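Local structure of stiv-a81 (Sulfolobus Turreted Icosahedral Virus, 3RKL) at residues D10-I13 with K18-V21; I13-K18 with Y64-A69; S23-D28 with S73-S78. The protein is of unknown function but forms a helical hairpin with a small antiparallel sheet, and probably pairs with further copies in a four-helix bundle. The protein carries 1 engineered substitution. One frame throughout, in Å; residues are numbered along the deposited sequence.

In the fold
Interactions 1 and 2 start from the same part of the chain; interaction 1 closes before interaction 3 opens, and the segments of interactions 2 and 3 alternate. Interaction 1 pairs strands 12-15 and 18-21. Interaction 2, its centre about 8 Å from that of interaction 1, lays strand 12-15 and the turn after it on helix 55-80; the two share Ile13 and Lys18. The centre of interaction 3, between helices 25-46 and 55-80, lies about 14 Å from that of interaction 2 and 12 Å from that of interaction 1, which it touches where Met74 meets Asn11. Helix 55-80 therefore carries the sheet and pairs with helix 25-46, while interactions 2 and 3 both border the third subunit.

Interaction 1 (D10-I13 with K18-V21); sequences DNTI and KEFV
Thr12 lies over its neighbours on the next strand, its two branches shared between Glu19 and Val21. OG1 of Thr12 rests 3.6 Å from Val21 CG2. The methyl, set opposite the backbone N by a chi1 of -57°, meets the aliphatic part of Glu19 instead, with Thr12 CG2 3.7 Å from Glu19 CG. Beside this pair Asn11 leans over Val21, bringing Asn11 ND2 within 3.5 Å of Val21 CG1; the amide's polar partner is the carbonyl of Leu22, just beyond the strand.

Underneath, the backbones form an antiparallel ladder. Thr12 and Val21 are a non-hydrogen-bonded pair, Ile13 and Phe20 a hydrogen-bonded one. Ile13 N donates to Phe20 O over 2.7 Å, and Phe20 N returns a bond to Ile13 O at 2.8 Å. Each carbonyl also takes a CA-H...O contact: Thr12 CA lies 3.3 Å from Phe20 O, and Glu19 CA 3.2 Å from Ile13 O.

Ile13 and Phe20 sit on the face of the sheet away from Thr12 and Val21. They touch near their roots, CB of Ile13 4.4 Å from CB of Phe20. The aromatic ring then departs, because a chi1 of -168° swings it away from strand 12-15 to stack on Tyr67, and Tyr49 of the second subunit meets it as well.

These two strands, the middle one and an outer one, belong to a three-stranded antiparallel sheet in the order 3-9, 12-15, 18-21. The Ile13 and Phe20 face looks onto helix 55-80, and strand 18-21 leads on into helix 25-46.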
loop_
_atom_site.group_PDB
_atom_site.type_symbol
_atom_site.label_atom_id
_atom_site.label_comp_id
_atom_site.label_asym_id
_atom_site.label_seq_id
_atom_site.Cartn_x
_atom_site.Cartn_y
_atom_site.Cartn_z
ATOM N N ASP A 10 -6.103 33.127 12.646
ATOM C CA ASP A 10 -4.699 32.954 12.270
ATOM C C ASP A 10 -4.454 31.510 11.810
ATOM O O ASP A 10 -4.966 31.104 10.763
ATOM C CB ASP A 10 -3.760 33.378 13.416
ATOM C CG ASP A 10 -3.850 34.865 13.730
ATOM O OD1 ASP A 10 -3.581 35.682 12.825
ATOM O OD2 ASP A 10 -4.176 35.216 14.885
ATOM N N ASN A 11 -3.710 30.733 12.594
ATOM C CA ASN A 11 -3.418 29.336 12.245
ATOM C C ASN A 11 -4.207 28.331 13.093
ATOM O O ASN A 11 -3.853 27.152 13.169
ATOM C CB ASN A 11 -1.918 29.067 12.367
ATOM C CG ASN A 11 -1.411 29.226 13.785
ATOM O OD1 ASN A 11 -1.895 30.073 14.537
ATOM N ND2 ASN A 11 -0.428 28.415 14.156
ATOM N N THR A 12 -5.288 28.797 13.707
ATOM C CA THR A 12 -6.077 27.980 14.622
ATOM C C THR A 12 -7.503 27.863 14.122
ATOM O O THR A 12 -8.109 28.848 13.707
ATOM C CB THR A 12 -6.124 28.584 16.037
ATOM O OG1 THR A 12 -4.795 28.742 16.539
ATOM C CG2 THR A 12 -6.900 27.680 16.986
ATOM N N ILE A 13 -8.029 26.648 14.169
ATOM C CA ILE A 13 -9.419 26.401 13.833
ATOM C C ILE A 13 -10.215 26.284 15.120
ATOM O O ILE A 13 -9.782 25.619 16.067
ATOM C CB ILE A 13 -9.568 25.117 13.004
ATOM C CG1 ILE A 13 -8.766 25.247 11.708
ATOM C CG2 ILE A 13 -11.043 24.839 12.705
ATOM C CD1 ILE A 13 -8.351 23.930 11.125
ATOM N N LYS A 18 -13.774 23.104 20.730
ATOM C CA LYS A 18 -12.345 22.804 20.625
ATOM C C LYS A 18 -11.594 23.793 19.720
ATOM O O LYS A 18 -12.187 24.450 18.865
ATOM C CB LYS A 18 -12.145 21.370 20.124
ATOM C CG LYS A 18 -12.821 20.316 20.990
ATOM C CD LYS A 18 -12.561 18.902 20.514
ATOM C CE LYS A 18 -13.309 17.892 21.374
ATOM N NZ LYS A 18 -13.223 16.502 20.846
ATOM N N GLU A 19 -10.282 23.888 19.943
ATOM C CA GLU A 19 -9.376 24.701 19.122
ATOM C C GLU A 19 -8.281 23.795 18.567
ATOM O O GLU A 19 -7.729 22.982 19.305
ATOM C CB GLU A 19 -8.739 25.823 19.949
ATOM C CG GLU A 19 -9.356 27.196 19.713
ATOM C CD GLU A 19 -9.006 28.203 20.794
ATOM O OE1 GLU A 19 -7.870 28.161 21.309
ATOM O OE2 GLU A 19 -9.868 29.044 21.128
ATOM N N PHE A 20 -7.964 23.946 17.282
ATOM C CA PHE A 20 -6.984 23.082 16.616
ATOM C C PHE A 20 -5.953 23.914 15.858
ATOM O O PHE A 20 -6.306 24.666 14.953
ATOM C CB PHE A 20 -7.693 22.137 15.656
ATOM C CG PHE A 20 -6.825 21.030 15.132
ATOM C CD1 PHE A 20 -6.630 19.876 15.880
ATOM C CD2 PHE A 20 -6.223 21.125 13.887
ATOM C CE1 PHE A 20 -5.840 18.844 15.396
ATOM C CE2 PHE A 20 -5.428 20.097 13.405
ATOM C CZ PHE A 20 -5.240 18.957 14.163
ATOM N N VAL A 21 -4.687 23.777 16.254
ATOM C CA VAL A 21 -3.602 24.593 15.710
ATOM C C VAL A 21 -2.831 23.861 14.625
ATOM O O VAL A 21 -2.333 22.754 14.839
ATOM C CB VAL A 21 -2.625 25.019 16.819
ATOM C CG1 VAL A 21 -1.497 25.864 16.234
ATOM C CG2 VAL A 21 -3.371 25.778 17.911
#

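Interaction 2 (I13-K18 with Y64-A69); sequences IEYGHK and YAIYLA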
loop_
_atom_site.group_PDB
_atom_site.type_symbol
_atom_site.label_atom_id
_atom_site.label_comp_id
_atom_site.label_asym_id
_atom_site.label_seq_id
_atom_site.Cartn_x
_atom_site.Cartn_y
_atom_site.Cartn_z
ATOM N N ILE A 13 -8.029 26.648 14.169
ATOM C CA ILE A 13 -9.419 26.401 13.833
ATOM C C ILE A 13 -10.215 26.284 15.120
ATOM O O ILE A 13 -9.782 25.619 16.067
ATOM C CB ILE A 13 -9.568 25.117 13.004
ATOM C CG1 ILE A 13 -8.766 25.247 11.708
ATOM C CG2 ILE A 13 -11.043 24.839 12.705
ATOM C CD1 ILE A 13 -8.351 23.930 11.125
ATOM N N GLU A 14 -11.378 26.934 15.145
ATOM C CA GLU A 14 -12.259 26.914 16.298
ATOM C C GLU A 14 -13.542 26.239 15.862
ATOM O O GLU A 14 -14.166 26.681 14.903
ATOM C CB GLU A 14 -12.539 28.340 16.787
ATOM C CG GLU A 14 -11.351 28.976 17.504
ATOM C CD GLU A 14 -11.398 30.501 17.558
ATOM O OE1 GLU A 14 -10.513 31.085 18.222
ATOM O OE2 GLU A 14 -12.298 31.114 16.943
ATOM N N TYR A 15 -13.901 25.153 16.544
ATOM C CA TYR A 15 -15.109 24.376 16.211
ATOM C C TYR A 15 -15.517 23.448 17.364
ATOM O O TYR A 15 -14.666 22.867 18.029
ATOM C CB TYR A 15 -14.868 23.531 14.942
ATOM C CG TYR A 15 -16.116 22.903 14.349
ATOM C CD1 TYR A 15 -17.015 23.662 13.587
ATOM C CD2 TYR A 15 -16.407 21.539 14.543
ATOM C CE1 TYR A 15 -18.169 23.080 13.042
ATOM C CE2 TYR A 15 -17.553 20.956 14.007
ATOM C CZ TYR A 15 -18.430 21.723 13.251
ATOM O OH TYR A 15 -19.557 21.135 12.716
ATOM N N GLY A 16 -16.821 23.309 17.581
ATOM C CA GLY A 16 -17.372 22.318 18.532
ATOM C C GLY A 16 -16.691 22.201 19.894
ATOM O O GLY A 16 -16.343 21.098 20.338
ATOM N N HIS A 17 -16.510 23.347 20.546
ATOM C CA HIS A 17 -15.900 23.449 21.893
ATOM C C HIS A 17 -14.389 23.186 21.910
ATOM O O HIS A 17 -13.791 23.073 22.983
ATOM C CB HIS A 17 -16.596 22.534 22.932
ATOM C CG HIS A 17 -18.082 22.718 23.025
ATOM N ND1 HIS A 17 -18.669 23.760 23.716
ATOM C CD2 HIS A 17 -19.102 21.964 22.549
ATOM C CE1 HIS A 17 -19.983 23.653 23.636
ATOM N NE2 HIS A 17 -20.272 22.571 22.937
ATOM N N LYS A 18 -13.774 23.104 20.730
ATOM C CA LYS A 18 -12.345 22.804 20.625
ATOM C C LYS A 18 -11.594 23.793 19.720
ATOM O O LYS A 18 -12.187 24.450 18.865
ATOM C CB LYS A 18 -12.145 21.370 20.124
ATOM C CG LYS A 18 -12.821 20.316 20.990
ATOM C CD LYS A 18 -12.561 18.902 20.514
ATOM C CE LYS A 18 -13.309 17.892 21.374
ATOM N NZ LYS A 18 -13.223 16.502 20.846
ATOM N N TYR A 64 -12.172 15.944 12.580
ATOM C CA TYR A 64 -10.948 15.956 11.771
ATOM C C TYR A 64 -11.219 16.395 10.330
ATOM O O TYR A 64 -10.394 17.070 9.737
ATOM C CB TYR A 64 -10.201 14.622 11.887
ATOM C CG TYR A 64 -9.325 14.628 13.110
ATOM C CD1 TYR A 64 -8.002 15.033 13.017
ATOM C CD2 TYR A 64 -9.830 14.314 14.367
ATOM C CE1 TYR A 64 -7.185 15.092 14.123
ATOM C CE2 TYR A 64 -9.014 14.379 15.496
ATOM C CZ TYR A 64 -7.692 14.781 15.357
ATOM O OH TYR A 64 -6.862 14.849 16.444
ATOM N N ALA A 65 -12.389 16.064 9.787
ATOM C CA ALA A 65 -12.776 16.552 8.462
ATOM C C ALA A 65 -12.939 18.081 8.464
ATOM O O ALA A 65 -12.597 18.756 7.492
ATOM C CB ALA A 65 -14.062 15.870 7.993
ATOM N N ILE A 66 -13.463 18.622 9.563
ATOM C CA ILE A 66 -13.599 20.074 9.721
ATOM C C ILE A 66 -12.203 20.734 9.750
ATOM O O ILE A 66 -11.970 21.736 9.065
ATOM C CB ILE A 66 -14.422 20.432 10.973
ATOM C CG1 ILE A 66 -15.910 20.138 10.734
ATOM C CG2 ILE A 66 -14.200 21.900 11.381
ATOM C CD1 ILE A 66 -16.633 21.159 9.849
ATOM N N TYR A 67 -11.276 20.147 10.501
ATOM C CA TYR A 67 -9.910 20.693 10.593
ATOM C C TYR A 67 -9.228 20.676 9.220
ATOM O O TYR A 67 -8.529 21.621 8.829
ATOM C CB TYR A 67 -9.081 19.904 11.592
ATOM C CG TYR A 67 -9.640 19.881 13.001
ATOM C CD1 TYR A 67 -10.477 20.897 13.470
ATOM C CD2 TYR A 67 -9.319 18.850 13.863
ATOM C CE1 TYR A 67 -10.988 20.863 14.742
ATOM C CE2 TYR A 67 -9.813 18.827 15.157
ATOM C CZ TYR A 67 -10.648 19.828 15.580
ATOM O OH TYR A 67 -11.148 19.771 16.871
ATOM N N LEU A 68 -9.467 19.595 8.491
ATOM C CA LEU A 68 -8.947 19.445 7.140
ATOM C C LEU A 68 -9.513 20.505 6.186
ATOM O O LEU A 68 -8.769 21.108 5.402
ATOM C CB LEU A 68 -9.264 18.038 6.652
ATOM C CG LEU A 68 -8.811 17.603 5.276
ATOM C CD1 LEU A 68 -7.296 17.871 5.062
ATOM C CD2 LEU A 68 -9.177 16.130 5.115
ATOM N N ALA A 69 -10.817 20.770 6.272
ATOM C CA ALA A 69 -11.432 21.811 5.432
ATOM C C ALA A 69 -10.829 23.179 5.757
ATOM O O ALA A 69 -10.488 23.954 4.848
ATOM C CB ALA A 69 -12.953 21.827 5.605
HETATM O O HOH W 1 -13.955 20.492 17.023
#
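Tyr67 OH, seated beside the aliphatic part of Lys18, is gripped by two polar partners: a water that donates to it over 2.9 Å, and the carboxylate of Glu63, one turn earlier on the helix. The same water gives its other hydrogen to the backbone of the hairpin, 2.7 Å from Tyr15 O, and so ties the helix to the turn. Lys18 crosses the phenol end at about a right angle, its CB 3.8 Å from Tyr67 OH; its amine makes a weak, long ion pair with Glu63.

The apolar centre of the contact is Tyr15 against Ile66. A chi1 of -169° turns the Tyr15 ring from the strand onto the isoleucine, so that one face rests against it. Ile66 CG2 sits over that face in a CH-pi contact, 3.9 Å from the Tyr15 ring centroid and 21° off its normal. The other branch follows the ring outward, bringing Ile66 CD1 to 3.9 Å from Tyr15 CZ. Beyond it the hydroxyl of Tyr15 is hydrogen-bonded to His62.

Ile13 meets the next residue of the helix, Tyr67. Its CD1 presses on the backbone, 3.3 Å from Tyr67 O, while Ile13 CG2 meets the edge of the ring, 4.1 Å from Tyr67 CD1.

A type I' turn from Tyr15 to Lys18 closes the hairpin. The sheet thus sits on one side of helix 55-80, where Ile66 also touches Ile4 of strand 3-9. Tyr64 and Leu68 reach helix 25-46 from this same helix, and Ala65, Ile66, Leu68 and Ala69 pack on the third subunit.

Interaction 3 (S23-D28 with S73-S78); sequences SNLQED and SMFIDS. Engineered in segment 73-78: Met74 (natural residue Leu).
Leu25 and Met74 cross at about a right angle where the two antiparallel helices of the hairpin, 25-46 and 55-80, come together at the start of the first. Leu25 points at the partner helix and splits its two methyls. Leu25 CD1 settles between the backbone and a side-chain root, 3.7 Å both from Phe75 N and from Met74 CB. CD2 turns to the end of Met74, an engineered residue (leucine in nature) present as selenomethionine. A bend at its last torsion brings the terminal methyl round, so that Leu25 CD2 lies 3.6 Å from Met74 CE.

Phe75 takes the other flank. The Phe75 ring meets the root of Leu25 obliquely, Leu25 CB standing 3.8 Å from Phe75 CD1. Farther out the ring presents its edge to Gln26: Gln26 OE1 comes to that edge, near the ring plane and 3.8 Å from Phe75 CZ, and the amide is turned 78° from the ring. The other end of that amide, NE2, is hydrogen-bonded to Ala40 O of the third subunit, which anchors Gln26 across the interface; Tyr58 of that subunit meets the Phe75 ring too.

Just before the helix that Leu25 begins, Asn24 is the N-cap, its OD1 accepting a weak bond from Glu27 N at 3.5 Å. Asp28, whose OD1 is bonded to Tyr49 OH of the second subunit, separately pins the preceding chain with its other oxygen: Ser23 N donates to Asp28 OD2 over 3.0 Å, nearly head-on to the C-O bond, and Asn24 N reaches Asp28 OD2 at 3.0 Å from 49° above the carboxylate plane.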
loop_
_atom_site.group_PDB
_atom_site.type_symbol
_atom_site.label_atom_id
_atom_site.label_comp_id
_atom_site.label_asym_id
_atom_site.label_seq_id
_atom_site.Cartn_x
_atom_site.Cartn_y
_atom_site.Cartn_z
ATOM N N SER A 23 0.445 23.757 12.047
ATOM C CA SER A 23 1.847 24.223 12.079
ATOM C C SER A 23 2.647 23.968 10.797
ATOM O O SER A 23 3.672 24.615 10.561
ATOM C CB SER A 23 2.581 23.593 13.267
ATOM O OG SER A 23 2.838 22.217 13.039
ATOM N N ASN A 24 2.217 22.996 10.002
ATOM C CA ASN A 24 2.849 22.700 8.724
ATOM C C ASN A 24 1.756 22.259 7.783
ATOM O O ASN A 24 1.431 21.073 7.754
ATOM C CB ASN A 24 3.893 21.590 8.893
ATOM C CG ASN A 24 4.648 21.281 7.605
ATOM O OD1 ASN A 24 4.203 21.607 6.500
ATOM N ND2 ASN A 24 5.798 20.633 7.748
ATOM N N LEU A 25 1.185 23.203 7.035
ATOM C CA LEU A 25 -0.043 22.932 6.276
ATOM C C LEU A 25 0.092 21.751 5.318
ATOM O O LEU A 25 -0.775 20.876 5.295
ATOM C CB LEU A 25 -0.556 24.171 5.540
ATOM C CG LEU A 25 -1.082 25.310 6.416
ATOM C CD1 LEU A 25 -1.529 26.503 5.573
ATOM C CD2 LEU A 25 -2.230 24.813 7.306
ATOM N N GLN A 26 1.179 21.714 4.549
ATOM C CA GLN A 26 1.382 20.637 3.574
ATOM C C GLN A 26 1.315 19.266 4.259
ATOM O O GLN A 26 0.649 18.347 3.769
ATOM C CB GLN A 26 2.713 20.817 2.824
ATOM C CG GLN A 26 3.092 19.654 1.883
ATOM C CD GLN A 26 2.197 19.566 0.662
ATOM O OE1 GLN A 26 2.437 20.233 -0.353
ATOM N NE2 GLN A 26 1.171 18.721 0.742
ATOM N N GLU A 27 1.989 19.139 5.397
ATOM C CA GLU A 27 2.050 17.877 6.128
ATOM C C GLU A 27 0.755 17.599 6.873
ATOM O O GLU A 27 0.252 16.469 6.867
ATOM C CB GLU A 27 3.233 17.868 7.110
ATOM C CG GLU A 27 4.578 17.757 6.423
ATOM C CD GLU A 27 4.658 16.554 5.504
ATOM O OE1 GLU A 27 4.505 15.421 6.007
ATOM O OE2 GLU A 27 4.861 16.747 4.284
ATOM N N ASP A 28 0.215 18.635 7.506
ATOM C CA ASP A 28 -1.036 18.517 8.261
ATOM C C ASP A 28 -2.205 18.104 7.368
ATOM O O ASP A 28 -3.061 17.307 7.765
ATOM C CB ASP A 28 -1.374 19.846 8.955
ATOM C CG ASP A 28 -0.434 20.176 10.115
ATOM O OD1 ASP A 28 0.142 19.259 10.748
ATOM O OD2 ASP A 28 -0.280 21.377 10.394
ATOM N N SER A 73 -8.252 25.611 3.394
ATOM C CA SER A 73 -8.588 27.013 3.165
ATOM C C SER A 73 -7.368 27.879 3.413
ATOM O O SER A 73 -7.051 28.767 2.618
ATOM C CB SER A 73 -9.732 27.463 4.072
ATOM O OG SER A 73 -10.135 28.779 3.731
HETATM N N MSE A 74 -6.697 27.617 4.529
HETATM C CA MSE A 74 -5.468 28.352 4.881
HETATM C C MSE A 74 -4.398 28.174 3.796
HETATM O O MSE A 74 -3.640 29.095 3.491
HETATM C CB MSE A 74 -4.913 27.862 6.221
HETATM C CG MSE A 74 -5.795 28.119 7.432
HETATM SE SE MSE A 74 -5.175 27.121 9.026
HETATM C CE MSE A 74 -3.313 27.721 9.035
ATOM N N PHE A 75 -4.333 26.966 3.239
ATOM C CA PHE A 75 -3.341 26.591 2.225
ATOM C C PHE A 75 -3.524 27.410 0.946
ATOM O O PHE A 75 -2.556 27.905 0.382
ATOM C CB PHE A 75 -3.466 25.075 1.986
ATOM C CG PHE A 75 -2.257 24.400 1.367
ATOM C CD1 PHE A 75 -0.973 24.611 1.831
ATOM C CD2 PHE A 75 -2.451 23.442 0.381
ATOM C CE1 PHE A 75 0.101 23.923 1.280
ATOM C CE2 PHE A 75 -1.396 22.752 -0.167
ATOM C CZ PHE A 75 -0.113 22.998 0.276
ATOM N N ILE A 76 -4.764 27.578 0.495
ATOM C CA ILE A 76 -5.002 28.310 -0.749
ATOM C C ILE A 76 -4.879 29.819 -0.563
ATOM O O ILE A 76 -4.358 30.510 -1.438
ATOM C CB ILE A 76 -6.343 27.927 -1.444
ATOM C CG1 ILE A 76 -6.576 28.839 -2.655
ATOM C CG2 ILE A 76 -7.514 28.007 -0.507
ATOM C CD1 ILE A 76 -7.622 28.313 -3.592
ATOM N N ASP A 77 -5.358 30.327 0.570
ATOM C CA ASP A 77 -5.190 31.735 0.911
ATOM C C ASP A 77 -3.707 32.094 0.908
ATOM O O ASP A 77 -3.306 33.121 0.362
ATOM C CB ASP A 77 -5.764 32.026 2.298
ATOM C CG ASP A 77 -7.283 32.002 2.334
ATOM O OD1 ASP A 77 -7.934 31.725 1.303
ATOM O OD2 ASP A 77 -7.832 32.245 3.428
ATOM N N SER A 78 -2.909 31.235 1.536
ATOM C CA SER A 78 -1.462 31.435 1.617
ATOM C C SER A 78 -0.791 31.391 0.250
ATOM O O SER A 78 0.130 32.163 -0.020
ATOM C CB SER A 78 -0.830 30.371 2.514
ATOM O OG SER A 78 0.538 30.667 2.744
#